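Arabinan-endo 1,5-alpha-l-arabinase (Bacillus subtilis, PDB 1UV4) hydrolyses internal alpha-1,5 linkages of arabinan during plant cell-wall breakdown, as a secreted, calcium-binding endo-arabinanase of glycoside hydrolase family 43. Local coordinates at residues A[22-27]-A[257-262]; A[43-48]-A[279-284]. One frame throughout, in Å; residues are numbered along the deposited sequence.

Interaction 1. Residues A[22-27]-A[257-262]; sequences SSWYAL and DIVNGN. With CA (calcium ion), chain D; EDO (1,2-ethanediol), chain G.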
ATOM      1  N   SER A  22       4.542  20.018 -12.181  1.00 10.49           N
ATOM      2  CA  SER A  22       5.891  19.669 -12.646  1.00 11.66           C
ATOM      3  C   SER A  22       6.657  18.796 -11.634  1.00 11.30           C
ATOM      4  O   SER A  22       7.833  18.516 -11.864  1.00 12.70           O
ATOM      5  CB  SER A  22       6.704  20.939 -12.940  1.00 12.06           C
ATOM      6  OG  SER A  22       6.895  21.680 -11.744  1.00 15.81           O
ATOM      7  N   SER A  23       6.004  18.341 -10.564  1.00 11.81           N
ATOM      8  CA  SER A  23       6.647  17.527  -9.530  1.00 10.99           C
ATOM      9  C   SER A  23       5.992  16.179  -9.320  1.00 11.43           C
ATOM     10  O   SER A  23       4.787  16.023  -9.529  1.00 11.99           O
ATOM     11  CB  SER A  23       6.675  18.224  -8.171  1.00 10.96           C
ATOM     12  OG  SER A  23       7.361  19.445  -8.278  1.00 13.92           O
ATOM     13  N   TRP A  24       6.785  15.236  -8.831  1.00 12.52           N
ATOM     14  CA  TRP A  24       6.303  13.989  -8.273  1.00 12.14           C
ATOM     15  C   TRP A  24       6.278  14.099  -6.739  1.00 12.12           C
ATOM     16  O   TRP A  24       7.164  14.731  -6.160  1.00 12.19           O
ATOM     17  CB  TRP A  24       7.226  12.845  -8.661  1.00 13.90           C
ATOM     18  CG  TRP A  24       7.204  12.494 -10.108  1.00 13.01           C
ATOM     19  CD1 TRP A  24       8.043  12.906 -11.080  1.00 17.08           C
ATOM     20  CD2 TRP A  24       6.284  11.595 -10.718  1.00 12.47           C
ATOM     21  NE1 TRP A  24       7.684  12.327 -12.275  1.00 17.38           N
ATOM     22  CE2 TRP A  24       6.605  11.511 -12.069  1.00 15.87           C
ATOM     23  CE3 TRP A  24       5.189  10.875 -10.242  1.00 13.88           C
ATOM     24  CZ2 TRP A  24       5.872  10.706 -12.966  1.00 17.15           C
ATOM     25  CZ3 TRP A  24       4.477  10.089 -11.112  1.00 17.91           C
ATOM     26  CH2 TRP A  24       4.806  10.021 -12.451  1.00 15.70           C
ATOM     27  N   TYR A  25       5.287  13.472  -6.093  1.00 12.70           N
ATOM     28  CA  TYR A  25       5.233  13.360  -4.643  1.00 13.01           C
ATOM     29  C   TYR A  25       5.192  11.903  -4.316  1.00 13.10           C
ATOM     30  O   TYR A  25       4.380  11.144  -4.904  1.00 14.62           O
ATOM     31  CB  TYR A  25       4.005  14.077  -4.058  1.00 13.40           C
ATOM     32  CG  TYR A  25       4.097  15.565  -4.228  1.00 15.82           C
ATOM     33  CD1 TYR A  25       3.671  16.167  -5.403  1.00 15.18           C
ATOM     34  CD2 TYR A  25       4.656  16.370  -3.232  1.00 18.22           C
ATOM     35  CE1 TYR A  25       3.786  17.530  -5.610  1.00 19.12           C
ATOM     36  CE2 TYR A  25       4.746  17.759  -3.428  1.00 18.01           C
ATOM     37  CZ  TYR A  25       4.301  18.308  -4.618  1.00 17.40           C
ATOM     38  OH  TYR A  25       4.380  19.672  -4.931  1.00 23.53           O
ATOM     39  N   ALA A  26       6.079  11.500  -3.437  1.00 12.18           N
ATOM     40  CA  ALA A  26       6.099  10.150  -2.890  1.00 12.61           C
ATOM     41  C   ALA A  26       5.779  10.245  -1.412  1.00 14.33           C
ATOM     42  O   ALA A  26       6.374  11.042  -0.677  1.00 15.37           O
ATOM     43  CB  ALA A  26       7.438   9.460  -3.114  1.00 13.85           C
ATOM     44  N   LEU A  27       4.807   9.468  -0.960  1.00 14.15           N
ATOM     45  CA  LEU A  27       4.450   9.471   0.447  1.00 13.64           C
ATOM     46  C   LEU A  27       4.762   8.110   1.016  1.00 12.63           C
ATOM     47  O   LEU A  27       4.735   7.099   0.288  1.00 13.77           O
ATOM     48  CB  LEU A  27       2.975   9.773   0.656  1.00 14.72           C
ATOM     49  CG  LEU A  27       2.521  11.128   0.134  1.00 18.25           C
ATOM     50  CD1 LEU A  27       2.318  11.100  -1.328  1.00 23.15           C
ATOM     51  CD2 LEU A  27       1.188  11.569   0.809  1.00 19.96           C
ATOM     52  N   ASP A 257       3.415  -0.375  -5.035  1.00 12.74           N
ATOM     53  CA  ASP A 257       2.204   0.306  -5.452  1.00 12.99           C
ATOM     54  C   ASP A 257       2.273   0.593  -6.915  1.00 13.43           C
ATOM     55  O   ASP A 257       3.353   0.908  -7.448  1.00 12.85           O
ATOM     56  CB  ASP A 257       2.038   1.592  -4.631  1.00 12.81           C
ATOM     57  CG  ASP A 257       0.648   2.095  -4.651  1.00 16.05           C
ATOM     58  OD1 ASP A 257      -0.331   1.318  -4.781  1.00 20.39           O
ATOM     59  OD2 ASP A 257       0.433   3.267  -4.505  1.00 16.02           O
ATOM     60  N   ILE A 258       1.163   0.324  -7.588  1.00 15.34           N
ATOM     61  CA  ILE A 258       1.026   0.571  -9.043  1.00 15.76           C
ATOM     62  C   ILE A 258       0.567   1.986  -9.216  1.00 15.83           C
ATOM     63  O   ILE A 258      -0.489   2.390  -8.653  1.00 15.63           O
ATOM     64  CB  ILE A 258       0.053  -0.388  -9.683  1.00 15.30           C
ATOM     65  CG1 ILE A 258       0.584  -1.826  -9.598  1.00 15.19           C
ATOM     66  CG2 ILE A 258      -0.089  -0.015 -11.138  1.00 15.88           C
ATOM     67  CD1 ILE A 258      -0.540  -2.918  -9.804  1.00 16.92           C
ATOM     68  N   VAL A 259       1.344   2.759  -9.970  1.00 14.18           N
ATOM     69  CA  VAL A 259       1.163   4.156 -10.199  1.00 16.14           C
ATOM     70  C   VAL A 259       0.855   4.375 -11.724  1.00 16.21           C
ATOM     71  O   VAL A 259       1.560   3.879 -12.609  1.00 16.37           O
ATOM     72  CB  VAL A 259       2.396   4.917  -9.637  1.00 16.58           C
ATOM     73  CG1 VAL A 259       2.347   6.350 -10.071  1.00 17.31           C
ATOM     74  CG2 VAL A 259       2.444   4.766  -8.123  1.00 18.10           C
ATOM     75  N   ASN A 260      -0.229   5.084 -12.044  1.00 16.66           N
ATOM     76  CA  ASN A 260      -0.615   5.338 -13.450  1.00 16.88           C
ATOM     77  C   ASN A 260      -0.757   4.071 -14.329  1.00 15.61           C
ATOM     78  O   ASN A 260      -0.655   4.128 -15.555  1.00 16.33           O
ATOM     79  CB  ASN A 260       0.389   6.293 -14.132  1.00 17.04           C
ATOM     80  CG  ASN A 260       0.469   7.668 -13.464  1.00 21.47           C
ATOM     81  OD1 ASN A 260      -0.138   7.915 -12.412  1.00 25.16           O
ATOM     82  ND2 ASN A 260       1.224   8.577 -14.092  1.00 23.94           N
ATOM     83  N   GLY A 261      -1.012   2.932 -13.716  1.00 14.47           N
ATOM     84  CA  GLY A 261      -1.196   1.690 -14.425  1.00 14.40           C
ATOM     85  C   GLY A 261       0.090   0.997 -14.854  1.00 15.47           C
ATOM     86  O   GLY A 261       0.077  -0.223 -14.896  1.00 17.88           O
ATOM     87  N   ASN A 262       1.187   1.744 -15.070  1.00 14.55           N
ATOM     88  CA  ASN A 262       2.405   1.236 -15.722  1.00 13.85           C
ATOM     89  C   ASN A 262       3.734   1.620 -15.093  1.00 14.13           C
ATOM     90  O   ASN A 262       4.758   1.696 -15.776  1.00 14.69           O
ATOM     91  CB  ASN A 262       2.418   1.671 -17.208  1.00 13.98           C
ATOM     92  CG  ASN A 262       2.528   3.165 -17.402  1.00 12.66           C
ATOM     93  OD1 ASN A 262       2.722   3.935 -16.475  1.00 15.25           O
ATOM     94  ND2 ASN A 262       2.364   3.605 -18.676  1.00 16.61           N
TER
HETATM   95 CA    CA D1294      -2.139   2.766  -4.752  1.00 13.77          CA
HETATM   96  C1  EDO G1297      -1.499   7.809  -7.647  0.50 28.51           C
HETATM   97  O1  EDO G1297      -0.538   7.016  -7.003  0.50 30.57           O
HETATM   98  C2  EDO G1297      -1.559   7.481  -9.126  0.50 30.73           C
HETATM   99  O2  EDO G1297      -2.084   8.582  -9.828  0.50 29.34           O
HETATM  100  O   HOH W   1      -2.574   1.633  -6.757  1.00 12.88           O
HETATM  101  O   HOH W   2      -1.523   4.089  -7.065  0.50 13.49           O
HETATM  102  O   HOH W   3      -4.403   3.662  -4.963  1.00 14.60           O
HETATM  103  O   HOH W   4      -1.683   5.017  -5.103  0.50 15.01           O
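Val259 and Asn260 meet the six-membered ring of Trp24, at CZ3 and CH2, and no hydrogen bond crosses between 22-27 and 257-262. The second segment starts at the metal. Asp257 grips the calcium ion with both carboxylate oxygens, OD1 at 2.3 Å and OD2 at 2.6 Å. With CG anti to the backbone N (chi1 -161°), the carboxylate is carried to the metal. Four waters also bind the calcium, and Asp77 and Glu135 are the other protein ligands of the metal site. OD1 is also hydrogen-bonded to Thr188 OG1 and OD2 to Thr16 OG1, which should fix the rotation of the carboxylate. Ile258 contributes its backbone O, which accepts from a calcium-bound water 2.9 Å away. At Val259, CG1 approaches Trp24 CZ3 obliquely at 4.4 Å. The other methyl, CG2, is 3.9 Å from O1 of a bound ethanediol, probably a crystallisation additive. Asn260 points its amide back at the tryptophan. Its ND2 lies near the ring plane, at the edge, 4.2 Å from Trp24 CH2. The amide and ring planes are 35° apart. Asn260 OD1 receives a weak hydrogen bond from ethanediol O2, at 3.3 Å. Asn260 and Gly261 both have positive phi and form a type I' turn, joined by a weak bond from Asn262 N to Val259 O. Gly261 O is hydrogen-bonded to Trp286 NE1. This is the tight hairpin between strands 250-259 and 263-270. In the five-bladed propeller, 250-259 is an edge strand of the last four-stranded sheet. Strand 23-29 belongs to the first sheet, between strands 16-20 and 37-42. Met17 of strand 16-20 touches both Trp24 and Val259, while Val265 of strand 263-270 packs against Val259.

Interaction 2. Residues A[43-48]-A[279-284]; sequences SDAKNW and LLINDL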
ATOM      1  N   SER A  43      11.543  16.590  -8.974  1.00 14.75           N
ATOM      2  CA  SER A  43      11.294  16.920 -10.364  1.00 16.78           C
ATOM      3  C   SER A  43      11.617  15.728 -11.297  1.00 18.34           C
ATOM      4  O   SER A  43      11.181  15.734 -12.458  1.00 20.63           O
ATOM      5  CB  SER A  43      12.141  18.147 -10.753  1.00 15.93           C
ATOM      6  OG  SER A  43      13.527  17.823 -10.753  1.00 18.14           O
ATOM      7  N   ASP A  44      12.399  14.748 -10.824  1.00 19.44           N
ATOM      8  CA  ASP A  44      12.936  13.667 -11.687  1.00 20.67           C
ATOM      9  C   ASP A  44      12.599  12.253 -11.176  1.00 21.18           C
ATOM     10  O   ASP A  44      13.128  11.253 -11.695  1.00 22.19           O
ATOM     11  CB  ASP A  44      14.459  13.847 -11.918  1.00 20.75           C
ATOM     12  CG  ASP A  44      15.300  13.690 -10.645  1.00 20.88           C
ATOM     13  OD1 ASP A  44      14.737  13.472  -9.547  1.00 19.41           O
ATOM     14  OD2 ASP A  44      16.559  13.779 -10.665  1.00 25.41           O
ATOM     15  N   ALA A  45      11.715  12.171 -10.180  1.00 21.12           N
ATOM     16  CA  ALA A  45      11.406  10.909  -9.493  1.00 21.07           C
ATOM     17  C   ALA A  45      12.610  10.068  -9.020  1.00 21.63           C
ATOM     18  O   ALA A  45      12.491   8.846  -8.798  1.00 22.16           O
ATOM     19  CB  ALA A  45      10.454  10.040 -10.369  1.00 21.88           C
ATOM     20  N   LYS A  46      13.750  10.719  -8.805  1.00 21.38           N
ATOM     21  CA  LYS A  46      14.994  10.059  -8.423  1.00 20.96           C
ATOM     22  C   LYS A  46      15.674  10.756  -7.263  1.00 19.33           C
ATOM     23  O   LYS A  46      16.079  10.129  -6.293  1.00 20.73           O
ATOM     24  CB  LYS A  46      15.929   9.994  -9.615  1.00 21.42           C
ATOM     25  N   ASN A  47      15.766  12.083  -7.359  1.00 16.38           N
ATOM     26  CA  ASN A  47      16.376  12.893  -6.327  1.00 15.51           C
ATOM     27  C   ASN A  47      15.276  13.667  -5.658  1.00 13.54           C
ATOM     28  O   ASN A  47      14.657  14.549  -6.258  1.00 14.05           O
ATOM     29  CB  ASN A  47      17.416  13.818  -6.927  1.00 14.91           C
ATOM     30  CG  ASN A  47      18.558  13.051  -7.552  1.00 15.09           C
ATOM     31  OD1 ASN A  47      19.405  12.517  -6.837  1.00 17.20           O
ATOM     32  ND2 ASN A  47      18.560  12.960  -8.852  1.00 15.34           N
ATOM     33  N   TRP A  48      15.104  13.362  -4.392  1.00 13.23           N
ATOM     34  CA  TRP A  48      13.962  13.761  -3.617  1.00 12.95           C
ATOM     35  C   TRP A  48      14.387  14.664  -2.479  1.00 13.36           C
ATOM     36  O   TRP A  48      15.512  14.583  -1.980  1.00 14.27           O
ATOM     37  CB  TRP A  48      13.280  12.517  -3.015  1.00 12.06           C
ATOM     38  CG  TRP A  48      12.800  11.511  -4.030  1.00 11.35           C
ATOM     39  CD1 TRP A  48      13.495  10.485  -4.583  1.00 12.06           C
ATOM     40  CD2 TRP A  48      11.481  11.456  -4.624  1.00 10.88           C
ATOM     41  NE1 TRP A  48      12.728   9.812  -5.512  1.00 16.75           N
ATOM     42  CE2 TRP A  48      11.475  10.372  -5.543  1.00 14.62           C
ATOM     43  CE3 TRP A  48      10.310  12.220  -4.491  1.00 11.27           C
ATOM     44  CZ2 TRP A  48      10.364  10.048  -6.321  1.00 14.52           C
ATOM     45  CZ3 TRP A  48       9.201  11.888  -5.289  1.00  9.74           C
ATOM     46  CH2 TRP A  48       9.234  10.807  -6.178  1.00 12.70           C
ATOM     47  N   LEU A 279      13.243   4.023  -1.993  1.00 11.92           N
ATOM     48  CA  LEU A 279      12.232   3.978  -3.063  1.00 11.62           C
ATOM     49  C   LEU A 279      12.865   3.546  -4.379  1.00 11.51           C
ATOM     50  O   LEU A 279      13.733   4.240  -4.893  1.00 13.05           O
ATOM     51  CB  LEU A 279      11.614   5.349  -3.208  1.00 11.74           C
ATOM     52  CG  LEU A 279      10.610   5.559  -4.331  1.00 11.49           C
ATOM     53  CD1 LEU A 279       9.445   4.643  -4.233  1.00 14.29           C
ATOM     54  CD2 LEU A 279      10.105   6.987  -4.322  1.00 12.95           C
ATOM     55  N   LEU A 280      12.414   2.409  -4.919  1.00 11.58           N
ATOM     56  CA  LEU A 280      12.865   1.890  -6.218  1.00 11.99           C
ATOM     57  C   LEU A 280      11.667   1.932  -7.149  1.00 11.25           C
ATOM     58  O   LEU A 280      10.524   1.663  -6.778  1.00 12.45           O
ATOM     59  CB  LEU A 280      13.372   0.473  -6.121  1.00 12.56           C
ATOM     60  CG  LEU A 280      14.792   0.284  -5.624  1.00 12.59           C
ATOM     61  CD1 LEU A 280      15.039   0.761  -4.237  1.00 15.05           C
ATOM     62  CD2 LEU A 280      15.182  -1.193  -5.725  1.00 15.01           C
ATOM     63  N   ILE A 281      11.926   2.310  -8.388  1.00 10.79           N
ATOM     64  CA  ILE A 281      10.858   2.504  -9.364  1.00 11.42           C
ATOM     65  C   ILE A 281      11.223   1.832 -10.685  1.00 11.78           C
ATOM     66  O   ILE A 281      12.334   2.010 -11.173  1.00 12.19           O
ATOM     67  CB  ILE A 281      10.602   4.016  -9.591  1.00 11.22           C
ATOM     68  CG1 ILE A 281      10.390   4.762  -8.257  1.00 11.43           C
ATOM     69  CG2 ILE A 281       9.419   4.195 -10.537  1.00 13.50           C
ATOM     70  CD1 ILE A 281      10.107   6.210  -8.442  1.00 12.32           C
ATOM     71  N   ASN A 282      10.280   1.071 -11.243  1.00 12.56           N
ATOM     72  CA  ASN A 282      10.445   0.464 -12.561  1.00 12.83           C
ATOM     73  C   ASN A 282       9.236   0.738 -13.421  1.00 12.62           C
ATOM     74  O   ASN A 282       8.145   0.897 -12.917  1.00 13.66           O
ATOM     75  CB  ASN A 282      10.532  -1.070 -12.469  1.00 12.83           C
ATOM     76  CG  ASN A 282      11.915  -1.574 -12.182  1.00 13.68           C
ATOM     77  OD1 ASN A 282      12.405  -1.388 -11.070  1.00 16.77           O
ATOM     78  ND2 ASN A 282      12.529  -2.229 -13.158  1.00 15.81           N
ATOM     79  N   ASP A 283       9.407   0.707 -14.740  1.00 11.77           N
ATOM     80  CA  ASP A 283       8.262   0.593 -15.641  1.00 12.94           C
ATOM     81  C   ASP A 283       7.645  -0.775 -15.456  1.00 13.73           C
ATOM     82  O   ASP A 283       8.335  -1.751 -15.117  1.00 13.36           O
ATOM     83  CB  ASP A 283       8.722   0.692 -17.050  1.00 11.88           C
ATOM     84  CG  ASP A 283       9.423   1.989 -17.334  1.00 14.10           C
ATOM     85  OD1 ASP A 283       8.814   3.053 -17.083  1.00 14.79           O
ATOM     86  OD2 ASP A 283      10.584   2.052 -17.784  1.00 19.73           O
ATOM     87  N   LEU A 284       6.340  -0.845 -15.668  1.00 13.98           N
ATOM     88  CA  LEU A 284       5.568  -2.087 -15.602  1.00 15.59           C
ATOM     89  C   LEU A 284       4.954  -2.331 -16.960  1.00 15.58           C
ATOM     90  O   LEU A 284       4.357  -1.416 -17.563  1.00 16.90           O
ATOM     91  CB  LEU A 284       4.444  -1.940 -14.579  1.00 16.84           C
ATOM     92  CG  LEU A 284       3.900  -3.108 -13.785  1.00 20.44           C
ATOM     93  CD1 LEU A 284       4.983  -3.973 -13.206  1.00 18.80           C
ATOM     94  CD2 LEU A 284       2.987  -2.520 -12.715  1.00 20.06           C
TER
HETATM   95  O   HOH W   5      13.228   7.097  -6.362  1.00 28.69           O
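The loop 43-48 lies beside strand 279-283 without backbone pairing, and the nearest CA atoms, those of Ala45 and Ile281, are 8.4 Å apart. Trp48 and Leu279 cross at about a right angle. Leu279 CD2 sits above the plane of the indole, offset toward its rim, and comes within 3.7 Å of Trp48 CZ2. With CG anti to the backbone N (chi1 176°), the leucine reaches across to the indole, and the methyl lies by its NE1, CE2 and CZ2 atoms. Ile281 comes in differently. Its CD1, at the end of an extended CG1 branch, lies at the edge of the same ring, near its plane and 4.4 Å from Trp48 CZ2. That methyl also rests against Ala45 O at 3.6 Å. The contact joins two blades of the propeller. The loop links strands 37-42 and 49-54 of the first blade, while 276-283 lies in the last, next to strand 4-8 from the N-terminal end of the chain. One water spans the join. It accepts from Trp48 NE1 at 2.9 Å and donates to Ala45 O at 3.1 Å and Leu279 O at 3.3 Å, so the buried indole N-H is satisfied. The loop is shaped from within by Asp44. Its OD1 takes two backbone bonds from the same face of the carboxylate. Lys46 N comes from well above the plane and closes an Asx turn. Asn47 N comes on the syn side, closer to the plane and almost straight (175°), and extends the turn to an Asx motif. Asp44 OD2 uses its syn lone pair for Asn47 ND2, 2.8 Å away. Trp5 of strand 4-8 packs on both Ala45 and Ile281.

Both interactions join the first propeller blade to the last. Interaction 1 lies closer to the centre of the chain, beside the calcium site, and is only partly buried. It is a thin contact in which the end of one indole meets a valine and an exposed asparagine. Interaction 2 lies further out, yet all its touching residues are buried. There apolar packing is combined with a bridging water. The two meet on both sides of the join. In the first blade, Trp24 CD1 packs on Ala45 CB at 3.8 Å, and Trp48 lies against the backbone of strand 23-29. In the last blade, Asn262 O and Leu284 N, 3.0 Å apart, probably hydrogen-bond.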